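Local coordinates for YqgE/AlgH family protein (PDB 2GS5) that is of unknown function but belongs to the AlgH (UPF0301) family of conserved bacterial proteins, at residues M19-A24 and W155-A160; P65-C70 and S130-F135; P82-S87 and A136-W141; T94-D99 and A110-M115. All coordinates share one frame; numbering follows the deposited sequence.

All four contacts hang on one large mixed sheet. Contact 1 is buried and joins two antiparallel strands by regular backbone bonding with apolar packing on both faces. Contact 2, also buried, lies on the other side of the chain's centre and is wholly non-polar: a 3-10 segment sits on strand 129-141. Contact 3 uses the later half of that same strand, but nearer the surface, where a turn adds a short bridge and a histidine-asparagine bond. Contact 4, partly buried, joins two turns through one backbone bond and an arginine. Contacts 1 and 3 meet where Trp155 and Leu21 pack on Trp141; Ala160 touches Leu113 of contact 4.

Contact 1: residues M19-A24 and W155-A160; sequences MVLVAA and WFVAPA
Val20 N donates to Ala158 O at 2.7 Å, with an N-H...O angle of 167°, and is the first of four backbone bonds that join strands 19-23 and 155-159 as an antiparallel pair in the mixed sheet. Ala158 N returns the bond to Val20 O. Two residues on, Val22 and Phe156 exchange the same reciprocal bonds, Val22 N to Phe156 O at 2.8 Å and Phe156 N to Val22 O at 3.0 Å. Val22 O also receives the CA-H of Trp155, at 3.3 Å from Trp155 CA.

One face carries Leu21, Ala23, Trp155 and Val157. The indole leans over the partner strand: Trp155 CE3 lies 3.7 Å from Leu21 CB, and CZ3 packs on the methyl of Ala23. Its NE1 bonds Glu149 OE1 of helix 145-151, which covers this face. Leu21 and Val157 run alongside each other in the same direction, with Leu21 CD2 against Val157 CG2. The other face has Val20, Val22, Phe156 and Ala158; helix 173-179 packs on Val22 there, while Trp174 NE1 bonds Ala23 O. At the Met19 end of the pair, the CG1 branch of Val20 rests 3.6 Å from Ala160 CB, just past the last paired residue, Pro159.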
# COMPACT_ATOMS: atom_id res chain seq x y z
N MSE A 19 -1.85 7.46 -1.46
CA MSE A 19 -3.24 7.05 -1.28
C MSE A 19 -3.34 5.55 -1.39
O MSE A 19 -2.52 4.93 -2.05
CB MSE A 19 -4.14 7.65 -2.36
CG MSE A 19 -4.22 9.16 -2.32
SE MSE A 19 -5.18 9.85 -0.76
CE MSE A 19 -6.98 9.29 -1.19
N VAL A 20 -4.34 4.99 -0.72
CA VAL A 20 -4.71 3.59 -0.93
C VAL A 20 -6.02 3.48 -1.69
O VAL A 20 -6.90 4.33 -1.56
CB VAL A 20 -4.81 2.79 0.38
CG1 VAL A 20 -3.41 2.51 0.93
CG2 VAL A 20 -5.65 3.51 1.41
N LEU A 21 -6.10 2.45 -2.51
CA LEU A 21 -7.30 2.05 -3.22
C LEU A 21 -7.90 0.91 -2.42
O LEU A 21 -7.29 -0.16 -2.31
CB LEU A 21 -6.97 1.57 -4.62
CG LEU A 21 -6.24 2.57 -5.52
CD1 LEU A 21 -5.74 1.92 -6.82
CD2 LEU A 21 -7.16 3.75 -5.81
N VAL A 22 -9.08 1.14 -1.85
CA VAL A 22 -9.72 0.15 -0.99
C VAL A 22 -10.74 -0.61 -1.82
O VAL A 22 -11.65 -0.00 -2.37
CB VAL A 22 -10.43 0.82 0.19
CG1 VAL A 22 -11.03 -0.24 1.11
CG2 VAL A 22 -9.46 1.74 0.95
N ALA A 23 -10.57 -1.93 -1.94
CA ALA A 23 -11.47 -2.74 -2.76
C ALA A 23 -12.92 -2.67 -2.28
O ALA A 23 -13.20 -2.76 -1.08
CB ALA A 23 -11.01 -4.20 -2.79
N ALA A 24 -13.85 -2.51 -3.21
CA ALA A 24 -15.27 -2.63 -2.90
C ALA A 24 -15.54 -4.00 -2.28
O ALA A 24 -14.94 -4.99 -2.69
CB ALA A 24 -16.10 -2.47 -4.17
N TRP A 155 -13.30 0.94 -6.29
CA TRP A 155 -12.32 1.36 -5.31
C TRP A 155 -12.79 2.60 -4.58
O TRP A 155 -13.48 3.43 -5.17
CB TRP A 155 -11.00 1.73 -5.98
CG TRP A 155 -10.47 0.72 -6.92
CD1 TRP A 155 -10.51 0.78 -8.27
CD2 TRP A 155 -9.80 -0.49 -6.59
NE1 TRP A 155 -9.91 -0.32 -8.81
CE2 TRP A 155 -9.47 -1.12 -7.79
CE3 TRP A 155 -9.45 -1.11 -5.38
CZ2 TRP A 155 -8.81 -2.35 -7.83
CZ3 TRP A 155 -8.78 -2.33 -5.43
CH2 TRP A 155 -8.47 -2.93 -6.64
N PHE A 156 -12.40 2.72 -3.32
CA PHE A 156 -12.52 3.95 -2.57
C PHE A 156 -11.11 4.45 -2.28
O PHE A 156 -10.27 3.72 -1.75
CB PHE A 156 -13.30 3.73 -1.27
CG PHE A 156 -13.54 4.99 -0.48
CD1 PHE A 156 -14.63 5.80 -0.74
CD2 PHE A 156 -12.66 5.37 0.53
CE1 PHE A 156 -14.86 6.96 -0.01
CE2 PHE A 156 -12.88 6.52 1.25
CZ PHE A 156 -13.96 7.32 0.99
N VAL A 157 -10.85 5.70 -2.66
CA VAL A 157 -9.53 6.30 -2.52
C VAL A 157 -9.44 6.97 -1.16
O VAL A 157 -10.27 7.82 -0.84
CB VAL A 157 -9.26 7.30 -3.63
CG1 VAL A 157 -7.86 7.90 -3.53
CG2 VAL A 157 -9.44 6.63 -4.96
N ALA A 158 -8.45 6.57 -0.36
CA ALA A 158 -8.27 7.11 0.99
C ALA A 158 -6.80 7.32 1.31
O ALA A 158 -5.94 6.64 0.75
CB ALA A 158 -8.86 6.15 2.02
N PRO A 159 -6.50 8.28 2.19
CA PRO A 159 -5.10 8.40 2.60
C PRO A 159 -4.58 7.16 3.34
O PRO A 159 -5.28 6.61 4.19
CB PRO A 159 -5.08 9.63 3.50
CG PRO A 159 -6.49 9.96 3.78
CD PRO A 159 -7.37 9.28 2.81
N ALA A 160 -3.38 6.72 2.98
CA ALA A 160 -2.71 5.65 3.71
C ALA A 160 -2.10 6.21 4.98
O ALA A 160 -1.73 7.39 5.03
CB ALA A 160 -1.62 5.01 2.84

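Contact 2: residues P65-C70 and S130-F135; sequences PEWVPC and SGMRLF
The selenium of Met132, a selenomethionine, makes a Met-aromatic contact with Trp67: SE lies 4.8 Å from the centroid of the six-membered ring, along a line 50° off the ring normal, so the approach is oblique. The two side chains cross at about a right angle. Met132 reaches out from its strand nearly straight, with CG anti to the backbone N (chi1 -171°), and bends only at the last torsion, near 90°. That bend brings CE against both partners, 3.6 Å from Trp67 CE3 and 3.8 Å from Cys70 CB. Cys70 CB in turn lies at the edge of the indole, in its plane, so the methyl sits in the corner they form.

Nearer the backbone, Met132 CB packs 3.4 Å from Cys70 O. Leu134, two residues along the same strand, also points at the 3-10 segment, and its CD1 just reaches Trp67 CB at 4.4 Å. Apart from the selenium-aromatic contact, the segments meet by apolar packing. Within 65-70, the bond from Cys70 N to Trp67 O helps set how Trp67 and Cys70 stand to each other.

Trp67 NE1 is satisfied by Leu118 O, and the indole also packs on Pro122 and Ile125 of helix 122-125. Trp67 thus links helix 122-125 to strand 129-141, which is itself flanked by strands 76-79 and 87-94.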
# COMPACT_ATOMS: atom_id res chain seq x y z
N PRO A 65 18.36 -11.32 2.48
CA PRO A 65 18.62 -11.36 3.92
C PRO A 65 19.24 -10.08 4.49
O PRO A 65 19.03 -9.77 5.66
CB PRO A 65 19.56 -12.55 4.09
CG PRO A 65 20.13 -12.79 2.74
CD PRO A 65 19.09 -12.38 1.77
N GLU A 66 19.99 -9.35 3.67
CA GLU A 66 20.65 -8.12 4.09
C GLU A 66 19.67 -7.07 4.60
O GLU A 66 20.05 -6.22 5.40
CB GLU A 66 21.49 -7.53 2.94
CG GLU A 66 20.71 -7.10 1.69
CD GLU A 66 20.60 -8.18 0.62
OE1 GLU A 66 20.58 -9.39 0.96
OE2 GLU A 66 20.51 -7.80 -0.57
N TRP A 67 18.43 -7.13 4.12
CA TRP A 67 17.41 -6.14 4.49
C TRP A 67 16.64 -6.49 5.76
O TRP A 67 15.93 -5.64 6.30
CB TRP A 67 16.44 -5.91 3.32
CG TRP A 67 17.05 -4.95 2.34
CD1 TRP A 67 17.63 -5.24 1.15
CD2 TRP A 67 17.19 -3.54 2.52
NE1 TRP A 67 18.11 -4.09 0.56
CE2 TRP A 67 17.85 -3.03 1.39
CE3 TRP A 67 16.80 -2.65 3.53
CZ2 TRP A 67 18.14 -1.68 1.24
CZ3 TRP A 67 17.07 -1.31 3.38
CH2 TRP A 67 17.74 -0.83 2.24
N VAL A 68 16.78 -7.71 6.25
CA VAL A 68 15.97 -8.17 7.38
C VAL A 68 15.99 -7.24 8.61
O VAL A 68 14.93 -6.98 9.17
CB VAL A 68 16.33 -9.63 7.79
CG1 VAL A 68 15.62 -10.02 9.07
CG2 VAL A 68 15.93 -10.57 6.66
N PRO A 69 17.16 -6.72 9.02
CA PRO A 69 17.19 -5.78 10.16
C PRO A 69 16.31 -4.53 10.04
O PRO A 69 15.94 -3.95 11.06
CB PRO A 69 18.67 -5.38 10.24
CG PRO A 69 19.40 -6.51 9.63
CD PRO A 69 18.52 -7.02 8.53
N CYS A 70 15.96 -4.13 8.82
CA CYS A 70 15.12 -2.95 8.59
C CYS A 70 13.64 -3.28 8.50
O CYS A 70 12.80 -2.37 8.50
CB CYS A 70 15.50 -2.27 7.28
SG CYS A 70 17.08 -1.44 7.26
N SER A 130 11.38 4.10 10.56
CA SER A 130 10.83 3.50 11.78
C SER A 130 10.20 2.16 11.48
O SER A 130 9.93 1.38 12.39
CB SER A 130 9.81 4.42 12.44
OG SER A 130 8.75 4.74 11.56
N GLY A 131 9.94 1.91 10.20
CA GLY A 131 9.36 0.65 9.77
C GLY A 131 9.53 0.48 8.28
O GLY A 131 9.79 1.44 7.57
N MSE A 132 9.40 -0.76 7.81
CA MSE A 132 9.52 -1.06 6.39
C MSE A 132 8.89 -2.42 6.09
O MSE A 132 8.93 -3.32 6.92
CB MSE A 132 10.99 -1.06 5.98
CG MSE A 132 11.24 -1.15 4.50
SE MSE A 132 13.15 -1.21 4.20
CE MSE A 132 13.34 -3.15 4.30
N ARG A 133 8.33 -2.56 4.89
CA ARG A 133 7.73 -3.81 4.45
C ARG A 133 8.11 -4.04 3.00
O ARG A 133 8.23 -3.08 2.23
CB ARG A 133 6.21 -3.73 4.61
CG ARG A 133 5.47 -5.03 4.29
CD ARG A 133 4.22 -5.18 5.15
NE ARG A 133 4.58 -5.49 6.53
CZ ARG A 133 3.74 -5.48 7.55
NH1 ARG A 133 2.47 -5.13 7.37
NH2 ARG A 133 4.19 -5.78 8.77
N LEU A 134 8.30 -5.30 2.64
CA LEU A 134 8.72 -5.68 1.29
C LEU A 134 7.59 -6.38 0.56
O LEU A 134 6.90 -7.23 1.12
CB LEU A 134 9.94 -6.61 1.35
CG LEU A 134 11.20 -5.93 1.89
CD1 LEU A 134 12.30 -6.94 2.12
CD2 LEU A 134 11.69 -4.86 0.93
N PHE A 135 7.41 -6.01 -0.70
CA PHE A 135 6.31 -6.50 -1.52
C PHE A 135 6.80 -7.14 -2.79
O PHE A 135 7.56 -6.54 -3.54
CB PHE A 135 5.36 -5.36 -1.87
CG PHE A 135 4.82 -4.66 -0.67
CD1 PHE A 135 3.61 -5.05 -0.10
CD2 PHE A 135 5.56 -3.65 -0.05
CE1 PHE A 135 3.13 -4.44 1.04
CE2 PHE A 135 5.08 -3.03 1.08
CZ PHE A 135 3.87 -3.42 1.63

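Contact 3: residues P82-S87 and A136-W141; sequences PLNQQS and AGHAEW
Leu83 and His138 form an antiparallel hydrogen-bonded pair, with Leu83 N to His138 O at 3.0 Å and His138 N to Leu83 O at 2.9 Å, and a third backbone bond runs from Gly137 N to Ser87 O.

A chi1 of 65°, with CG between the backbone N and the carbonyl carbon, turns the imidazole of His138 toward Leu83 and Asn84. Leu83 CB lies over one face of the ring, a CH-pi contact 4.0 Å from the centroid. Alongside, the Asn84 amide points the same way as the ring, their planes 9° apart, and Asn84 ND2 donates to His138 NE2 at 3.1 Å; the line between them is tilted some 30° out of the ring plane. ND1, the other ring nitrogen, gives a weak bond to Ala139 O. Donor and acceptor nitrogens are thus both used, which would help hold the ring's rotation.

Asn84 to Ser87 make a type I beta turn, joining the short strand 83-84 to strand 87-94, and strand 129-141 turns its corner at Gly137 right against it. With no side chain there, Gly137 CA comes within 3.7 Å of Gln85 CA and 3.2 Å of Asn84 O. Ala136 CB touches Gln85 O. At the other end, Leu83 CD1 packs crosswise against Glu140 CB at 3.6 Å, and Pro82 CD rests on His138 O.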
# COMPACT_ATOMS: atom_id res chain seq x y z
N PRO A 82 -0.33 -8.98 -8.96
CA PRO A 82 -0.18 -10.11 -9.87
C PRO A 82 0.94 -10.00 -10.90
O PRO A 82 1.29 -11.00 -11.53
CB PRO A 82 -1.54 -10.16 -10.56
CG PRO A 82 -1.94 -8.74 -10.62
CD PRO A 82 -1.45 -8.10 -9.35
N LEU A 83 1.50 -8.81 -11.09
CA LEU A 83 2.53 -8.57 -12.09
C LEU A 83 3.92 -8.63 -11.48
O LEU A 83 4.14 -8.09 -10.41
CB LEU A 83 2.36 -7.20 -12.73
CG LEU A 83 1.11 -7.04 -13.60
CD1 LEU A 83 0.70 -5.58 -13.68
CD2 LEU A 83 1.39 -7.59 -14.99
N ASN A 84 4.85 -9.25 -12.19
CA ASN A 84 6.25 -9.21 -11.80
C ASN A 84 6.48 -9.65 -10.36
O ASN A 84 7.10 -8.94 -9.57
CB ASN A 84 6.83 -7.81 -12.05
CG ASN A 84 6.79 -7.43 -13.51
OD1 ASN A 84 7.57 -7.94 -14.31
ND2 ASN A 84 5.86 -6.54 -13.87
N GLN A 85 6.01 -10.85 -10.04
CA GLN A 85 6.09 -11.35 -8.67
C GLN A 85 7.50 -11.74 -8.20
O GLN A 85 7.70 -11.98 -7.01
CB GLN A 85 5.09 -12.49 -8.45
CG GLN A 85 3.64 -12.04 -8.55
CD GLN A 85 2.67 -13.06 -7.99
OE1 GLN A 85 2.91 -14.27 -8.07
NE2 GLN A 85 1.56 -12.58 -7.41
N GLN A 86 8.47 -11.76 -9.11
CA GLN A 86 9.86 -11.97 -8.70
C GLN A 86 10.60 -10.65 -8.45
O GLN A 86 11.80 -10.66 -8.15
CB GLN A 86 10.59 -12.84 -9.72
CG GLN A 86 9.98 -14.24 -9.87
CD GLN A 86 9.89 -14.98 -8.54
OE1 GLN A 86 10.90 -15.27 -7.91
NE2 GLN A 86 8.66 -15.29 -8.12
N SER A 87 9.89 -9.54 -8.57
CA SER A 87 10.46 -8.23 -8.29
C SER A 87 9.92 -7.71 -6.96
O SER A 87 8.74 -7.89 -6.64
CB SER A 87 10.15 -7.27 -9.43
OG SER A 87 10.77 -7.74 -10.63
N ALA A 136 6.35 -8.37 -3.04
CA ALA A 136 6.66 -9.11 -4.25
C ALA A 136 5.52 -8.91 -5.23
O ALA A 136 4.37 -9.22 -4.92
CB ALA A 136 6.84 -10.60 -3.94
N GLY A 137 5.82 -8.36 -6.40
CA GLY A 137 4.82 -8.11 -7.42
C GLY A 137 4.12 -6.79 -7.20
O GLY A 137 4.26 -6.16 -6.15
N HIS A 138 3.35 -6.37 -8.19
CA HIS A 138 2.61 -5.13 -8.10
C HIS A 138 1.37 -5.17 -8.98
O HIS A 138 1.15 -6.13 -9.73
CB HIS A 138 3.49 -3.95 -8.51
CG HIS A 138 3.92 -3.99 -9.94
ND1 HIS A 138 3.20 -3.40 -10.95
CD2 HIS A 138 4.98 -4.59 -10.53
CE1 HIS A 138 3.82 -3.61 -12.10
NE2 HIS A 138 4.89 -4.34 -11.87
N ALA A 139 0.56 -4.13 -8.84
CA ALA A 139 -0.64 -3.90 -9.64
C ALA A 139 -0.39 -2.69 -10.53
O ALA A 139 0.32 -1.77 -10.15
CB ALA A 139 -1.83 -3.66 -8.73
N GLU A 140 -0.94 -2.72 -11.74
CA GLU A 140 -0.77 -1.63 -12.71
C GLU A 140 -2.12 -1.26 -13.30
O GLU A 140 -2.94 -2.14 -13.57
CB GLU A 140 0.19 -2.03 -13.85
CG GLU A 140 0.50 -0.90 -14.84
CD GLU A 140 1.41 -1.29 -16.01
OE1 GLU A 140 1.91 -2.43 -16.04
OE2 GLU A 140 1.61 -0.45 -16.92
N TRP A 141 -2.34 0.04 -13.49
CA TRP A 141 -3.48 0.57 -14.24
C TRP A 141 -2.99 1.31 -15.46
O TRP A 141 -2.14 2.20 -15.35
CB TRP A 141 -4.33 1.52 -13.39
CG TRP A 141 -5.13 0.82 -12.36
CD1 TRP A 141 -6.45 0.48 -12.43
CD2 TRP A 141 -4.65 0.30 -11.11
NE1 TRP A 141 -6.82 -0.20 -11.30
CE2 TRP A 141 -5.74 -0.33 -10.47
CE3 TRP A 141 -3.41 0.32 -10.46
CZ2 TRP A 141 -5.63 -0.93 -9.22
CZ3 TRP A 141 -3.30 -0.29 -9.22
CH2 TRP A 141 -4.40 -0.91 -8.61

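Contact 4: residues T94-D99 and A110-M115; sequences TAQGVD and ANRLVM
Thr94, the last residue of strand 87-94, gives its backbone N to Arg112 O at 2.8 Å. Its side chain splits between two partners. The hydroxyl, OG1, stands between the backbone N and the carbonyl carbon (chi1 60°) and faces Arg112, whose NH1 comes to 3.1 Å from it. The methyl, CG2, goes instead to Val114, and at 3.4 Å from Val114 CG1 the two carbons are tightly packed.

Arg112 reaches across with its chain extended from CG to NE, at about a right angle to Thr94. Its NH1 is shared by three oxygens, Thr94 OG1, Thr94 O and Ala95 O, and each of these bonds is weak, bent to about 131° at the hydrogen. Arg112 itself sits in the type II' turn from Ala110 to Leu113, the tight bend of the beta hairpin made by strands 106-110 and 113-116; strand 113-116 pairs with 87-94 on its other side.

Ala95 begins a turn of its own, type II, closed by Val98 N on Ala95 O, so that oxygen serves the turn and the arginine together. Gln96 then folds its amide back over the guanidinium, with the planes 48° apart: NE2 stands 4.0 Å above one face, off centre, and OE1 is 3.5 Å from Arg112 NH2.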
# COMPACT_ATOMS: atom_id res chain seq x y z
N THR A 94 9.32 6.97 7.27
CA THR A 94 10.51 7.73 7.66
C THR A 94 10.56 7.94 9.17
O THR A 94 9.53 8.13 9.82
CB THR A 94 10.59 9.11 6.96
OG1 THR A 94 9.44 9.88 7.29
CG2 THR A 94 10.68 8.95 5.44
N ALA A 95 11.78 7.88 9.70
CA ALA A 95 12.04 8.14 11.11
C ALA A 95 11.99 9.62 11.41
O ALA A 95 12.07 10.47 10.53
CB ALA A 95 13.41 7.57 11.49
N GLN A 96 11.93 9.95 12.70
CA GLN A 96 12.02 11.34 13.11
C GLN A 96 13.29 11.94 12.51
O GLN A 96 14.35 11.30 12.49
CB GLN A 96 12.05 11.48 14.63
CG GLN A 96 10.87 10.87 15.37
CD GLN A 96 9.51 11.50 15.06
OE1 GLN A 96 9.39 12.72 14.89
NE2 GLN A 96 8.49 10.68 15.01
N GLY A 97 13.17 13.15 11.99
CA GLY A 97 14.31 13.90 11.47
C GLY A 97 14.52 13.82 9.97
O GLY A 97 15.23 14.66 9.40
N VAL A 98 13.89 12.85 9.32
CA VAL A 98 14.18 12.54 7.92
C VAL A 98 13.28 13.31 6.97
O VAL A 98 12.06 13.37 7.16
CB VAL A 98 14.01 11.04 7.66
CG1 VAL A 98 14.22 10.72 6.19
CG2 VAL A 98 14.99 10.25 8.52
N ASP A 99 13.91 13.91 5.97
CA ASP A 99 13.22 14.51 4.83
C ASP A 99 13.68 13.73 3.61
O ASP A 99 14.85 13.80 3.22
CB ASP A 99 13.55 15.99 4.69
CG ASP A 99 12.92 16.64 3.46
OD1 ASP A 99 12.23 15.94 2.69
OD2 ASP A 99 13.11 17.85 3.27
N ALA A 110 3.79 10.10 0.19
CA ALA A 110 3.09 11.19 0.86
C ALA A 110 3.39 11.07 2.34
O ALA A 110 3.62 9.97 2.85
CB ALA A 110 1.57 11.10 0.61
N ASN A 111 3.41 12.21 3.03
CA ASN A 111 3.65 12.23 4.47
C ASN A 111 4.95 11.49 4.81
O ASN A 111 5.99 11.85 4.26
CB ASN A 111 2.42 11.70 5.21
CG ASN A 111 1.16 12.49 4.89
OD1 ASN A 111 1.18 13.72 4.85
ND2 ASN A 111 0.06 11.78 4.66
N ARG A 112 4.91 10.47 5.66
CA ARG A 112 6.12 9.73 6.05
C ARG A 112 6.36 8.47 5.22
O ARG A 112 7.34 7.76 5.43
CB ARG A 112 6.07 9.36 7.54
CG ARG A 112 6.23 10.54 8.46
CD ARG A 112 6.44 10.12 9.90
NE ARG A 112 6.84 11.27 10.71
CZ ARG A 112 8.09 11.74 10.79
NH1 ARG A 112 9.08 11.16 10.13
NH2 ARG A 112 8.35 12.81 11.52
N LEU A 113 5.49 8.19 4.26
CA LEU A 113 5.63 6.99 3.47
C LEU A 113 6.62 7.23 2.36
O LEU A 113 6.56 8.24 1.67
CB LEU A 113 4.28 6.57 2.89
CG LEU A 113 3.20 6.27 3.93
CD1 LEU A 113 1.91 5.86 3.24
CD2 LEU A 113 3.66 5.21 4.91
N VAL A 114 7.54 6.28 2.18
CA VAL A 114 8.57 6.37 1.17
C VAL A 114 8.76 5.03 0.47
O VAL A 114 8.50 3.98 1.05
CB VAL A 114 9.95 6.77 1.78
CG1 VAL A 114 9.94 8.23 2.21
CG2 VAL A 114 10.33 5.84 2.94
N MSE A 115 9.21 5.08 -0.78
CA MSE A 115 9.75 3.89 -1.43
C MSE A 115 11.25 3.85 -1.14
O MSE A 115 11.96 4.83 -1.36
CB MSE A 115 9.46 3.93 -2.94
CG MSE A 115 8.15 3.27 -3.39
SE MSE A 115 8.36 2.94 -5.30
CE MSE A 115 8.89 4.73 -5.90